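Local structure of flagellar brake protein YcgR (Escherichia coli K-12, 5Y6H) at residues L44-P48 with D49-L53; L14-L17 with G18-D22. The protein acts as a c-di-GMP-dependent flagellar brake that slows the flagellar motor, regulating swimming and swarming, its N-terminal domain, the part present here, being involved in FliG binding. All coordinates share one frame; numbering follows the deposited sequence.

Interaction 1 (L44-P48 with D49-L53); sequences LAITP and DKLVL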
loop_
_atom_site.group_PDB
_atom_site.type_symbol
_atom_site.label_atom_id
_atom_site.label_comp_id
_atom_site.label_asym_id
_atom_site.label_seq_id
_atom_site.Cartn_x
_atom_site.Cartn_y
_atom_site.Cartn_z
ATOM N N LEU A 44 -8.109 -0.320 -2.850
ATOM C CA LEU A 44 -9.533 -0.474 -3.133
ATOM C C LEU A 44 -10.401 0.244 -2.109
ATOM O O LEU A 44 -11.454 0.790 -2.456
ATOM C CB LEU A 44 -9.899 -1.959 -3.166
ATOM C CG LEU A 44 -9.310 -2.771 -4.321
ATOM C CD1 LEU A 44 -9.694 -4.235 -4.196
ATOM C CD2 LEU A 44 -9.764 -2.212 -5.658
ATOM N N ALA A 45 -9.986 0.237 -0.845
ATOM C CA ALA A 45 -10.799 0.800 0.219
ATOM C C ALA A 45 -9.894 1.264 1.348
ATOM O O ALA A 45 -8.793 0.735 1.539
ATOM C CB ALA A 45 -11.819 -0.222 0.732
ATOM N N ILE A 46 -10.372 2.255 2.098
ATOM C CA ILE A 46 -9.596 2.861 3.173
ATOM C C ILE A 46 -10.531 3.238 4.317
ATOM O O ILE A 46 -11.618 3.784 4.091
ATOM C CB ILE A 46 -8.796 4.086 2.676
ATOM C CG1 ILE A 46 -7.956 4.685 3.807
ATOM C CG2 ILE A 46 -9.715 5.132 2.040
ATOM C CD1 ILE A 46 -6.831 3.775 4.277
ATOM N N THR A 47 -10.124 2.902 5.547
ATOM C CA THR A 47 -10.756 3.372 6.775
ATOM C C THR A 47 -9.636 3.781 7.726
ATOM O O THR A 47 -8.465 3.498 7.441
ATOM C CB THR A 47 -11.647 2.298 7.416
ATOM O OG1 THR A 47 -10.836 1.375 8.152
ATOM C CG2 THR A 47 -12.467 1.544 6.371
ATOM N N PRO A 48 -9.927 4.447 8.850
ATOM C CA PRO A 48 -8.851 4.744 9.809
ATOM C C PRO A 48 -8.141 3.508 10.331
ATOM O O PRO A 48 -7.024 3.628 10.851
ATOM C CB PRO A 48 -9.581 5.487 10.937
ATOM C CG PRO A 48 -10.741 6.120 10.260
ATOM C CD PRO A 48 -11.186 5.120 9.227
ATOM N N ASP A 49 -8.737 2.323 10.197
ATOM C CA ASP A 49 -8.174 1.115 10.773
ATOM C C ASP A 49 -7.734 0.074 9.750
ATOM O O ASP A 49 -7.131 -0.929 10.148
ATOM C CB ASP A 49 -9.182 0.472 11.736
ATOM C CG ASP A 49 -9.436 1.320 12.966
ATOM O OD1 ASP A 49 -10.577 1.305 13.471
ATOM O OD2 ASP A 49 -8.495 2.001 13.425
ATOM N N LYS A 50 -7.993 0.273 8.456
ATOM C CA LYS A 50 -7.687 -0.798 7.515
ATOM C C LYS A 50 -7.462 -0.260 6.107
ATOM O O LYS A 50 -8.036 0.757 5.707
ATOM C CB LYS A 50 -8.800 -1.856 7.509
ATOM C CG LYS A 50 -9.808 -1.718 6.380
ATOM C CD LYS A 50 -10.841 -2.835 6.421
ATOM C CE LYS A 50 -12.224 -2.315 6.069
ATOM N NZ LYS A 50 -13.221 -3.417 5.962
ATOM N N LEU A 51 -6.603 -0.962 5.369
ATOM C CA LEU A 51 -6.414 -0.788 3.935
ATOM C C LEU A 51 -6.799 -2.085 3.240
ATOM O O LEU A 51 -6.401 -3.169 3.678
ATOM C CB LEU A 51 -4.954 -0.464 3.578
ATOM C CG LEU A 51 -4.298 0.884 3.869
ATOM C CD1 LEU A 51 -4.209 1.145 5.358
ATOM C CD2 LEU A 51 -2.906 0.924 3.234
ATOM N N VAL A 52 -7.551 -1.979 2.148
ATOM C CA VAL A 52 -7.897 -3.129 1.316
ATOM C C VAL A 52 -7.181 -2.967 -0.016
ATOM O O VAL A 52 -7.361 -1.953 -0.699
ATOM C CB VAL A 52 -9.415 -3.254 1.116
ATOM C CG1 VAL A 52 -9.743 -4.529 0.356
ATOM C CG2 VAL A 52 -10.133 -3.232 2.455
ATOM N N LEU A 53 -6.373 -3.962 -0.388
ATOM C CA LEU A 53 -5.532 -3.902 -1.578
ATOM C C LEU A 53 -5.913 -5.007 -2.557
ATOM O O LEU A 53 -6.199 -6.136 -2.151
ATOM C CB LEU A 53 -4.047 -4.032 -1.210
ATOM C CG LEU A 53 -3.528 -3.087 -0.123
ATOM C CD1 LEU A 53 -2.147 -3.509 0.357
ATOM C CD2 LEU A 53 -3.498 -1.647 -0.628
#

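Interaction 2 (L14-L17 with G18-D22); sequences LAVL and GVLRD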
loop_
_atom_site.group_PDB
_atom_site.type_symbol
_atom_site.label_atom_id
_atom_site.label_comp_id
_atom_site.label_asym_id
_atom_site.label_seq_id
_atom_site.Cartn_x
_atom_site.Cartn_y
_atom_site.Cartn_z
ATOM N N LEU A 14 -2.814 11.235 11.759
ATOM C CA LEU A 14 -3.717 12.052 10.953
ATOM C C LEU A 14 -3.095 12.372 9.599
ATOM O O LEU A 14 -3.761 12.279 8.560
ATOM C CB LEU A 14 -4.076 13.343 11.692
ATOM C CG LEU A 14 -4.730 13.223 13.070
ATOM C CD1 LEU A 14 -4.868 14.596 13.709
ATOM C CD2 LEU A 14 -6.084 12.539 12.966
ATOM N N ALA A 15 -1.815 12.751 9.594
ATOM C CA ALA A 15 -1.140 13.090 8.346
ATOM C C ALA A 15 -0.977 11.869 7.453
ATOM O O ALA A 15 -1.089 11.975 6.225
ATOM C CB ALA A 15 0.220 13.724 8.644
ATOM N N VAL A 16 -0.699 10.704 8.050
ATOM C CA VAL A 16 -0.564 9.474 7.270
ATOM C C VAL A 16 -1.888 9.122 6.605
ATOM O O VAL A 16 -1.944 8.827 5.405
ATOM C CB VAL A 16 -0.063 8.321 8.159
ATOM C CG1 VAL A 16 -0.225 6.977 7.435
ATOM C CG2 VAL A 16 1.388 8.544 8.554
ATOM N N LEU A 17 -2.976 9.146 7.381
ATOM C CA LEU A 17 -4.281 8.801 6.829
ATOM C C LEU A 17 -4.697 9.782 5.738
ATOM O O LEU A 17 -5.316 9.386 4.745
ATOM C CB LEU A 17 -5.326 8.746 7.947
ATOM C CG LEU A 17 -6.719 8.227 7.572
ATOM C CD1 LEU A 17 -6.624 6.815 7.030
ATOM C CD2 LEU A 17 -7.645 8.271 8.773
ATOM N N GLY A 18 -4.352 11.064 5.894
ATOM C CA GLY A 18 -4.716 12.042 4.879
ATOM C C GLY A 18 -4.138 11.723 3.513
ATOM O O GLY A 18 -4.820 11.859 2.493
ATOM N N VAL A 19 -2.879 11.284 3.472
ATOM C CA VAL A 19 -2.268 10.909 2.200
ATOM C C VAL A 19 -2.949 9.672 1.629
ATOM O O VAL A 19 -3.185 9.578 0.417
ATOM C CB VAL A 19 -0.754 10.686 2.372
ATOM C CG1 VAL A 19 -0.143 10.159 1.076
ATOM C CG2 VAL A 19 -0.068 11.973 2.808
ATOM N N LEU A 20 -3.271 8.704 2.491
ATOM C CA LEU A 20 -3.912 7.479 2.026
ATOM C C LEU A 20 -5.296 7.764 1.457
ATOM O O LEU A 20 -5.715 7.130 0.480
ATOM C CB LEU A 20 -3.995 6.469 3.171
ATOM C CG LEU A 20 -2.657 5.917 3.668
ATOM C CD1 LEU A 20 -2.863 5.058 4.909
ATOM C CD2 LEU A 20 -1.946 5.128 2.574
ATOM N N ARG A 21 -6.021 8.716 2.055
ATOM C CA ARG A 21 -7.316 9.114 1.510
ATOM C C ARG A 21 -7.165 9.681 0.103
ATOM O O ARG A 21 -7.964 9.368 -0.787
ATOM C CB ARG A 21 -7.991 10.141 2.424
ATOM C CG ARG A 21 -8.256 9.660 3.843
ATOM C CD ARG A 21 -9.706 9.280 4.048
ATOM N NE ARG A 21 -10.034 9.127 5.462
ATOM C CZ ARG A 21 -10.971 8.304 5.915
ATOM N NH1 ARG A 21 -11.665 7.563 5.061
ATOM N NH2 ARG A 21 -11.217 8.220 7.217
ATOM N N ASP A 22 -6.147 10.520 -0.113
ATOM C CA ASP A 22 -5.897 11.062 -1.446
ATOM C C ASP A 22 -5.503 9.960 -2.422
ATOM O O ASP A 22 -5.909 9.982 -3.592
ATOM C CB ASP A 22 -4.800 12.127 -1.390
ATOM C CG ASP A 22 -5.311 13.484 -0.936
ATOM O OD1 ASP A 22 -6.539 13.659 -0.799
ATOM O OD2 ASP A 22 -4.473 14.382 -0.716
#

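Interaction 1 (L44-P48 with D49-L53)
I46 and L51 form a non-hydrogen-bonded pair of an antiparallel beta hairpin, and their side chains run side by side off the same face. With CG1 anti to the backbone N (chi1 -178°), the I46 chain leans toward the partner strand, and its terminal CD1 sits 3.9 Å from L51 CG and 3.6 Å from K50 O. The methyl thus fills the notch between the L51 branch and the preceding carbonyl. On the other face the small A45 fits V52: A45 CB lies 3.9 Å from V52 CG2, and the V52 N to A45 O bond (3.0 Å) is almost straight at 172°. One residue earlier the register slips. L44 N, at 2.8 Å, and more weakly A45 N both donate to V52 O, so two residues oppose one in a classic beta bulge. Towards the turn, T47 N donates to K50 O (3.0 Å) in the carbonyl plane, and T47 OG1 accepts the D49 N-H at 3.1 Å, an ST turn that holds T47 to the bend. T47 CG2 also meets the aliphatic K50 CE at 3.9 Å. The hairpin lies inside the antiparallel sheet, with 50-54 pairing on its other edge with strand 97-102 through backbone bonds of L51 to T102 and L53 to F100; Y94 of strand 90-94 packs on L44, A45 and V52, while helix 13-26 packs on I46 and P48.

Interaction 2 (L14-L17 with G18-D22)
L14 O receives the N-H of G18 at 3.0 Å, the first in a series of i to i+4 backbone bonds that defines this part of helix 13-26 as alpha-helical. The donor stands 25° out of the carbonyl plane. A15 follows with a weak bond, its O lying 3.4 Å from V19 N, and the same carbonyl is approached by a methyl of the next turn, V19 CG2, at 3.6 Å. V16 makes both a backbone and a side-chain contact. Its O accepts the L20 N-H at 3.2 Å, in the carbonyl plane, and its CG1 comes 4.1 Å from L20 CD1, the two side chains lying alongside each other and pointing the same way. L20 CG also comes 3.5 Å from V16 O, beyond the oxygen end of the carbonyl. L17 closes the walk: its O accepts the N-H of R21 at 2.9 Å, nearly along the C=O axis. Its CG is anti to the backbone N (chi1 -173°), which carries the branch along the helix flank to the arginine: L17 CD2 lies 3.9 Å from R21 NH2. The R21 chain bends at chi2 (-102°), and the guanidinium meets this methyl obliquely, an apolar contact beside a charged group. At the start of the helix, N12 OD1 accepts the N-H of A15 and, weakly, that of L14. The buried V16, V19 and L20 turn to the sheet, packing on L108 of strand 108-111, with V19 also on V82 and L20 on F84 of strand 80-86; L17 and L20 meet I46 of strand 37-47, and L17 and R21 reach P48 in the adjoining turn.

Interaction 2 precedes interaction 1 along the chain, and their centres lie about 11 Å apart, yet the two touch directly: the 14-22 helix surface rests on the turn end of the 44-53 hairpin. P48 CD is 3.7 Å from R21 NH2, and P48 CA is 3.9 Å from L17 CD2, so the L17-R21 pair of interaction 2 meets the proline of interaction 1. T47 O also approaches L17 CD1 at 3.8 Å. These are packing contacts, joining one helix flank to the hairpin within the PilZN domain. The chain lacks the PilZ domain able to bind c-di-GMP, and neither interaction contains a ligand.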